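Periplasmic binding protein (Veillonella parvula, PDB 4MO9) is probably the substrate-binding component of an iron-complex uptake system, a TroA-like periplasmic binding protein related to FepB. Local coordinates at residues V32-P37 with G165-K170; P37-V42 with N115-F120. One frame throughout, in Å; residues are numbered along the deposited sequence.

Contact 1 of 2, residues V32-P37 with G165-K170; sequences VTLKKP and GKALGK
P37 passes beside the last turn of helix 154-168, its CA 4.9 Å from the CA of L168, while strand 31-34 approaches the same helix end through L34. The backbones meet in a CA-H...O contact, P37 CA lying 3.4 Å from A167 O with an angle of 127° at the hydrogen. The pyrrolidine ring touches with CB, which comes 3.8 Å from L168 O. G169, with positive phi, brings its backbone N near the same ring, 4.1 Å from P37 CB. L34 reaches in with one branch: CD1 is carried outward, anti to CA (chi2 173°), and arrives 4.0 Å from A167 CB and 3.8 Å from A167 O. The helix closes in a Schellman motif, K170 N bonding back to G165 O at 2.8 Å. Around this pair, L34 and A167 both pack on I24 of the neighbouring strand 22-25, and A167 also touches I145 of the parallel sheet. The contact is thus plain packing between the N-terminal hairpin and a helix end: a leucine methyl and a proline ring set against an alanine and carbonyl oxygens, with no conventional polar bond between the two segments.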
ATOM      1  N   VAL A  32     -13.031 -17.293  14.031  1.00 29.16           N
ATOM      2  CA  VAL A  32     -14.034 -17.301  12.969  1.00 29.92           C
ATOM      3  C   VAL A  32     -14.078 -18.687  12.320  1.00 32.58           C
ATOM      4  O   VAL A  32     -13.038 -19.239  11.952  1.00 32.96           O
ATOM      5  CB  VAL A  32     -13.700 -16.220  11.917  1.00 29.03           C
ATOM      6  CG1 VAL A  32     -14.727 -16.221  10.797  1.00 31.71           C
ATOM      7  CG2 VAL A  32     -13.638 -14.840  12.569  1.00 30.27           C
ATOM      8  N   THR A  33     -15.273 -19.253  12.180  1.00 35.51           N
ATOM      9  CA  THR A  33     -15.402 -20.611  11.670  1.00 37.23           C
ATOM     10  C   THR A  33     -16.099 -20.668  10.310  1.00 38.18           C
ATOM     11  O   THR A  33     -17.208 -20.134  10.159  1.00 38.65           O
ATOM     12  CB  THR A  33     -16.198 -21.482  12.653  1.00 38.80           C
ATOM     13  OG1 THR A  33     -15.575 -21.416  13.945  1.00 41.40           O
ATOM     14  CG2 THR A  33     -16.228 -22.929  12.175  1.00 38.76           C
ATOM     15  N   LEU A  34     -15.465 -21.328   9.337  1.00 33.78           N
ATOM     16  CA  LEU A  34     -16.090 -21.562   8.036  1.00 34.50           C
ATOM     17  C   LEU A  34     -16.373 -23.046   7.853  1.00 36.39           C
ATOM     18  O   LEU A  34     -15.588 -23.887   8.296  1.00 33.98           O
ATOM     19  CB  LEU A  34     -15.189 -21.082   6.900  1.00 37.74           C
ATOM     20  CG  LEU A  34     -14.813 -19.600   6.898  1.00 41.66           C
ATOM     21  CD1 LEU A  34     -13.786 -19.293   5.812  1.00 40.87           C
ATOM     22  CD2 LEU A  34     -16.051 -18.750   6.697  1.00 43.22           C
ATOM     23  N   LYS A  35     -17.473 -23.358   7.174  1.00 38.80           N
ATOM     24  CA  LYS A  35     -17.857 -24.745   6.913  1.00 44.15           C
ATOM     25  C   LYS A  35     -16.919 -25.384   5.881  1.00 41.44           C
ATOM     26  O   LYS A  35     -16.717 -26.595   5.869  1.00 39.47           O
ATOM     27  CB  LYS A  35     -19.296 -24.794   6.397  1.00 50.00           C
ATOM     28  CG  LYS A  35     -20.330 -24.179   7.335  1.00 57.31           C
ATOM     29  CD  LYS A  35     -21.626 -23.820   6.596  1.00 64.11           C
ATOM     30  CE  LYS A  35     -22.036 -24.891   5.592  1.00 69.30           C
ATOM     31  NZ  LYS A  35     -23.380 -24.615   4.984  1.00 72.69           N
ATOM     32  N   LYS A  36     -16.346 -24.549   5.016  1.00 39.72           N
ATOM     33  CA  LYS A  36     -15.504 -25.011   3.915  1.00 39.93           C
ATOM     34  C   LYS A  36     -14.739 -23.791   3.416  1.00 37.07           C
ATOM     35  O   LYS A  36     -15.059 -22.671   3.822  1.00 35.03           O
ATOM     36  CB  LYS A  36     -16.377 -25.590   2.799  1.00 43.65           C
ATOM     37  CG  LYS A  36     -17.240 -24.544   2.113  1.00 45.87           C
ATOM     38  CD  LYS A  36     -18.060 -25.124   0.958  1.00 52.86           C
ATOM     39  CE  LYS A  36     -19.005 -24.053   0.405  1.00 57.93           C
ATOM     40  NZ  LYS A  36     -19.532 -24.371  -0.956  1.00 65.05           N
ATOM     41  N   PRO A  37     -13.723 -23.990   2.547  1.00 37.87           N
ATOM     42  CA  PRO A  37     -12.967 -22.823   2.071  1.00 36.63           C
ATOM     43  C   PRO A  37     -13.860 -21.780   1.394  1.00 38.60           C
ATOM     44  O   PRO A  37     -14.785 -22.147   0.668  1.00 38.37           O
ATOM     45  CB  PRO A  37     -12.012 -23.428   1.043  1.00 35.75           C
ATOM     46  CG  PRO A  37     -11.780 -24.819   1.523  1.00 38.14           C
ATOM     47  CD  PRO A  37     -13.116 -25.259   2.091  1.00 40.55           C
ATOM     48  N   GLY A 165      -5.242 -16.731   3.777  1.00 28.35           N
ATOM     49  CA  GLY A 165      -4.879 -18.026   3.225  1.00 30.36           C
ATOM     50  C   GLY A 165      -5.693 -19.177   3.799  1.00 31.46           C
ATOM     51  O   GLY A 165      -6.157 -20.061   3.058  1.00 32.36           O
ATOM     52  N   LYS A 166      -5.868 -19.196   5.119  1.00 30.34           N
ATOM     53  CA  LYS A 166      -6.584 -20.305   5.737  1.00 33.08           C
ATOM     54  C   LYS A 166      -8.059 -20.273   5.325  1.00 33.53           C
ATOM     55  O   LYS A 166      -8.674 -21.321   5.094  1.00 32.82           O
ATOM     56  CB  LYS A 166      -6.429 -20.284   7.263  1.00 32.98           C
ATOM     57  CG  LYS A 166      -6.960 -21.549   7.942  1.00 41.78           C
ATOM     58  CD  LYS A 166      -6.512 -21.634   9.394  1.00 45.36           C
ATOM     59  CE  LYS A 166      -6.839 -23.003   9.982  1.00 51.10           C
ATOM     60  NZ  LYS A 166      -6.486 -23.046  11.423  1.00 52.43           N
ATOM     61  N   ALA A 167      -8.614 -19.068   5.215  1.00 31.67           N
ATOM     62  CA  ALA A 167      -9.998 -18.901   4.771  1.00 31.97           C
ATOM     63  C   ALA A 167     -10.210 -19.472   3.364  1.00 34.39           C
ATOM     64  O   ALA A 167     -11.271 -20.040   3.055  1.00 35.54           O
ATOM     65  CB  ALA A 167     -10.385 -17.433   4.819  1.00 26.79           C
ATOM     66  N   LEU A 168      -9.188 -19.327   2.525  1.00 33.17           N
ATOM     67  CA  LEU A 168      -9.252 -19.764   1.133  1.00 32.82           C
ATOM     68  C   LEU A 168      -8.794 -21.203   0.914  1.00 34.24           C
ATOM     69  O   LEU A 168      -8.852 -21.706  -0.212  1.00 37.55           O
ATOM     70  CB  LEU A 168      -8.432 -18.810   0.249  1.00 32.79           C
ATOM     71  CG  LEU A 168      -9.094 -17.461  -0.004  1.00 34.34           C
ATOM     72  CD1 LEU A 168      -8.156 -16.501  -0.743  1.00 33.83           C
ATOM     73  CD2 LEU A 168     -10.353 -17.699  -0.802  1.00 37.94           C
ATOM     74  N   GLY A 169      -8.366 -21.888   1.975  1.00 32.65           N
ATOM     75  CA  GLY A 169      -7.789 -23.212   1.815  1.00 33.97           C
ATOM     76  C   GLY A 169      -6.428 -23.208   1.129  1.00 36.42           C
ATOM     77  O   GLY A 169      -6.073 -24.171   0.444  1.00 35.88           O
ATOM     78  N   LYS A 170      -5.668 -22.125   1.306  1.00 36.56           N
ATOM     79  CA  LYS A 170      -4.340 -22.008   0.712  1.00 34.37           C
ATOM     80  C   LYS A 170      -3.274 -21.740   1.779  1.00 35.06           C
ATOM     81  O   LYS A 170      -2.458 -20.824   1.634  1.00 33.72           O
ATOM     82  CB  LYS A 170      -4.320 -20.896  -0.336  1.00 34.33           C
ATOM     83  CG  LYS A 170      -5.429 -20.977  -1.361  1.00 35.43           C
ATOM     84  CD  LYS A 170      -5.391 -22.284  -2.117  1.00 40.90           C
ATOM     85  CE  LYS A 170      -4.577 -22.186  -3.374  1.00 48.94           C
ATOM     86  NZ  LYS A 170      -5.250 -22.947  -4.466  1.00 53.91           N
TER

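Contact 2 of 2, residues P37-V42 with N115-F120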
ATOM      1  N   PRO A  37     -13.723 -23.990   2.547  1.00 37.87           N
ATOM      2  CA  PRO A  37     -12.967 -22.823   2.071  1.00 36.63           C
ATOM      3  C   PRO A  37     -13.860 -21.780   1.394  1.00 38.60           C
ATOM      4  O   PRO A  37     -14.785 -22.147   0.668  1.00 38.37           O
ATOM      5  CB  PRO A  37     -12.012 -23.428   1.043  1.00 35.75           C
ATOM      6  CG  PRO A  37     -11.780 -24.819   1.523  1.00 38.14           C
ATOM      7  CD  PRO A  37     -13.116 -25.259   2.091  1.00 40.55           C
ATOM      8  N   ALA A  38     -13.587 -20.501   1.641  1.00 35.08           N
ATOM      9  CA  ALA A  38     -14.359 -19.407   1.057  1.00 35.00           C
ATOM     10  C   ALA A  38     -14.287 -19.443  -0.469  1.00 35.16           C
ATOM     11  O   ALA A  38     -13.214 -19.647  -1.042  1.00 34.63           O
ATOM     12  CB  ALA A  38     -13.823 -18.088   1.560  1.00 33.19           C
ATOM     13  N   GLU A  39     -15.415 -19.240  -1.141  1.00 34.37           N
ATOM     14  CA  GLU A  39     -15.374 -19.157  -2.599  1.00 37.31           C
ATOM     15  C   GLU A  39     -16.358 -18.114  -3.123  1.00 36.46           C
ATOM     16  O   GLU A  39     -16.578 -18.000  -4.336  1.00 36.54           O
ATOM     17  CB  GLU A  39     -15.598 -20.534  -3.239  1.00 40.75           C
ATOM     18  CG  GLU A  39     -16.972 -21.120  -3.024  1.00 44.01           C
ATOM     19  CD  GLU A  39     -17.077 -22.575  -3.488  1.00 50.60           C
ATOM     20  OE1 GLU A  39     -17.679 -23.381  -2.750  1.00 49.41           O
ATOM     21  OE2 GLU A  39     -16.570 -22.910  -4.587  1.00 54.68           O
ATOM     22  N   ARG A  40     -16.936 -17.348  -2.197  1.00 33.77           N
ATOM     23  CA  ARG A  40     -17.805 -16.227  -2.549  1.00 31.64           C
ATOM     24  C   ARG A  40     -17.483 -15.003  -1.690  1.00 32.40           C
ATOM     25  O   ARG A  40     -18.301 -14.549  -0.874  1.00 31.51           O
ATOM     26  CB  ARG A  40     -19.279 -16.628  -2.443  1.00 31.94           C
ATOM     27  CG  ARG A  40     -19.657 -17.705  -3.443  1.00 34.78           C
ATOM     28  CD  ARG A  40     -21.136 -18.044  -3.393  1.00 43.71           C
ATOM     29  NE  ARG A  40     -21.951 -16.968  -3.947  1.00 47.55           N
ATOM     30  CZ  ARG A  40     -22.072 -16.717  -5.248  1.00 52.94           C
ATOM     31  NH1 ARG A  40     -21.417 -17.457  -6.138  1.00 55.63           N
ATOM     32  NH2 ARG A  40     -22.840 -15.717  -5.663  1.00 52.68           N
ATOM     33  N   VAL A  41     -16.278 -14.469  -1.889  1.00 30.53           N
ATOM     34  CA  VAL A  41     -15.787 -13.343  -1.107  1.00 28.54           C
ATOM     35  C   VAL A  41     -16.376 -12.020  -1.628  1.00 31.94           C
ATOM     36  O   VAL A  41     -16.537 -11.855  -2.841  1.00 34.50           O
ATOM     37  CB  VAL A  41     -14.239 -13.292  -1.177  1.00 28.65           C
ATOM     38  CG1 VAL A  41     -13.679 -12.096  -0.401  1.00 27.97           C
ATOM     39  CG2 VAL A  41     -13.625 -14.610  -0.663  1.00 29.55           C
ATOM     40  N   VAL A  42     -16.716 -11.098  -0.722  1.00 31.72           N
ATOM     41  CA  VAL A  42     -17.021  -9.709  -1.100  1.00 32.58           C
ATOM     42  C   VAL A  42     -15.806  -8.843  -0.766  1.00 32.29           C
ATOM     43  O   VAL A  42     -15.384  -8.766   0.394  1.00 32.38           O
ATOM     44  CB  VAL A  42     -18.266  -9.151  -0.366  1.00 35.72           C
ATOM     45  CG1 VAL A  42     -18.426  -7.658  -0.633  1.00 35.76           C
ATOM     46  CG2 VAL A  42     -19.526  -9.901  -0.788  1.00 41.10           C
ATOM     47  N   ASN A 115     -25.208 -13.831  -1.926  1.00 40.60           N
ATOM     48  CA  ASN A 115     -24.915 -15.017  -1.116  1.00 40.28           C
ATOM     49  C   ASN A 115     -23.435 -15.237  -0.817  1.00 36.99           C
ATOM     50  O   ASN A 115     -22.909 -16.325  -1.049  1.00 37.61           O
ATOM     51  CB  ASN A 115     -25.522 -16.256  -1.768  1.00 43.08           C
ATOM     52  CG  ASN A 115     -27.025 -16.191  -1.800  1.00 50.99           C
ATOM     53  OD1 ASN A 115     -27.660 -15.896  -0.784  1.00 53.95           O
ATOM     54  ND2 ASN A 115     -27.610 -16.435  -2.969  1.00 54.42           N
ATOM     55  N   PRO A 116     -22.761 -14.206  -0.279  1.00 36.57           N
ATOM     56  CA  PRO A 116     -21.322 -14.363  -0.066  1.00 34.11           C
ATOM     57  C   PRO A 116     -21.073 -15.227   1.152  1.00 37.04           C
ATOM     58  O   PRO A 116     -22.014 -15.452   1.930  1.00 36.30           O
ATOM     59  CB  PRO A 116     -20.858 -12.939   0.214  1.00 33.55           C
ATOM     60  CG  PRO A 116     -22.039 -12.270   0.850  1.00 32.81           C
ATOM     61  CD  PRO A 116     -23.280 -12.953   0.309  1.00 34.17           C
ATOM     62  N   ASP A 117     -19.846 -15.716   1.318  1.00 35.83           N
ATOM     63  CA  ASP A 117     -19.544 -16.506   2.503  1.00 35.55           C
ATOM     64  C   ASP A 117     -18.633 -15.765   3.473  1.00 32.10           C
ATOM     65  O   ASP A 117     -18.736 -15.957   4.688  1.00 34.87           O
ATOM     66  CB  ASP A 117     -19.025 -17.922   2.170  1.00 36.78           C
ATOM     67  CG  ASP A 117     -17.983 -17.940   1.056  1.00 37.34           C
ATOM     68  OD1 ASP A 117     -17.367 -16.885   0.763  1.00 36.29           O
ATOM     69  OD2 ASP A 117     -17.765 -19.037   0.477  1.00 35.91           O
ATOM     70  N   VAL A 118     -17.760 -14.908   2.953  1.00 33.75           N
ATOM     71  CA  VAL A 118     -16.874 -14.141   3.826  1.00 32.38           C
ATOM     72  C   VAL A 118     -16.585 -12.746   3.275  1.00 32.29           C
ATOM     73  O   VAL A 118     -16.503 -12.539   2.056  1.00 32.26           O
ATOM     74  CB  VAL A 118     -15.541 -14.892   4.099  1.00 40.16           C
ATOM     75  CG1 VAL A 118     -14.717 -14.948   2.858  1.00 39.33           C
ATOM     76  CG2 VAL A 118     -14.732 -14.193   5.182  1.00 40.98           C
ATOM     77  N   ILE A 119     -16.442 -11.784   4.179  1.00 29.61           N
ATOM     78  CA  ILE A 119     -15.961 -10.460   3.807  1.00 29.35           C
ATOM     79  C   ILE A 119     -14.761 -10.143   4.687  1.00 29.59           C
ATOM     80  O   ILE A 119     -14.830 -10.325   5.910  1.00 28.39           O
ATOM     81  CB  ILE A 119     -17.083  -9.397   3.957  1.00 36.48           C
ATOM     82  CG1 ILE A 119     -16.563  -8.000   3.656  1.00 35.00           C
ATOM     83  CG2 ILE A 119     -17.692  -9.411   5.348  1.00 38.80           C
ATOM     84  CD1 ILE A 119     -17.680  -6.987   3.643  1.00 40.08           C
ATOM     85  N   PHE A 120     -13.651  -9.731   4.068  1.00 28.21           N
ATOM     86  CA  PHE A 120     -12.460  -9.313   4.805  1.00 27.75           C
ATOM     87  C   PHE A 120     -12.508  -7.803   4.996  1.00 27.90           C
ATOM     88  O   PHE A 120     -12.708  -7.044   4.029  1.00 30.40           O
ATOM     89  CB  PHE A 120     -11.168  -9.703   4.066  1.00 23.84           C
ATOM     90  CG  PHE A 120     -11.031 -11.181   3.817  1.00 28.70           C
ATOM     91  CD1 PHE A 120     -10.502 -12.026   4.798  1.00 27.75           C
ATOM     92  CD2 PHE A 120     -11.439 -11.735   2.609  1.00 30.61           C
ATOM     93  CE1 PHE A 120     -10.382 -13.398   4.580  1.00 30.91           C
ATOM     94  CE2 PHE A 120     -11.326 -13.128   2.384  1.00 31.27           C
ATOM     95  CZ  PHE A 120     -10.797 -13.953   3.366  1.00 29.34           C
TER
HETATM   96  O   HOH W   1     -13.070  -8.082   1.658  1.00 37.36           O
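V41 and V118 lie side by side in neighbouring parallel strands, V41 CG2 3.7 Å from V118 CG1, and A38 CB closes on that same V118 methyl from the preceding loop. V41 CG1 meets the F120 ring at its edge, near CD2, the two side chains crossing at about a right angle. On the other face of the sheet, V42 CG2 presses tightly on P116 CB at 3.5 Å. Between the strands V42 N bonds to V118 O at 3.1 Å, and farther along one water donates to both V42 O and F120 O. Outward, the D117 carboxylate receives the turn at E39-R40: OD2 takes E39 N on its syn lone pair, 2.9 Å and almost straight at 172°, while OD1 accepts R40 N on the syn side, tilted from the plane. With chi1 at 45°, its CG sits between backbone N and carbonyl carbon, bringing both oxygens to these amides. D117 N answers with a bond to R40 O at 2.9 Å. An alanine here would remove both acceptors, and the E39 and R40 amides would probably lose their mates and the turn its fixed shape. At the polar edge, R40 NE reaches N115 O at 3.1 Å from above the carbonyl plane, and NH2 bonds L114 O. D117 thus makes three bonds to E39 and R40 through side chain and backbone together: polar bonds dominate at the loop end, apolar packing at the strand end.

In the fold
Contacts 1 and 2 share P37, and their centres lie 10 Å apart. The chain runs from the N-terminal hairpin past the end of helix 154-168 and through the loop A38-R40 into strand 41-42. Apart from the shared P37, both segments of contact 2 fall between those of contact 1 in the sequence. The two are joined by a probable hydrogen bond from A38 N to A167 O at 2.8 Å, by A167 CB packing 3.8 Å from F120 CZ, and by L168 CD2 against A38 O. Neither contact forms the trimethylamine oxide pocket of W45, A48, S73 and R78: the I119 side chain is about 13 Å from the ligand. The pocket residues W45 and A48 follow strand 41-42 in the chain.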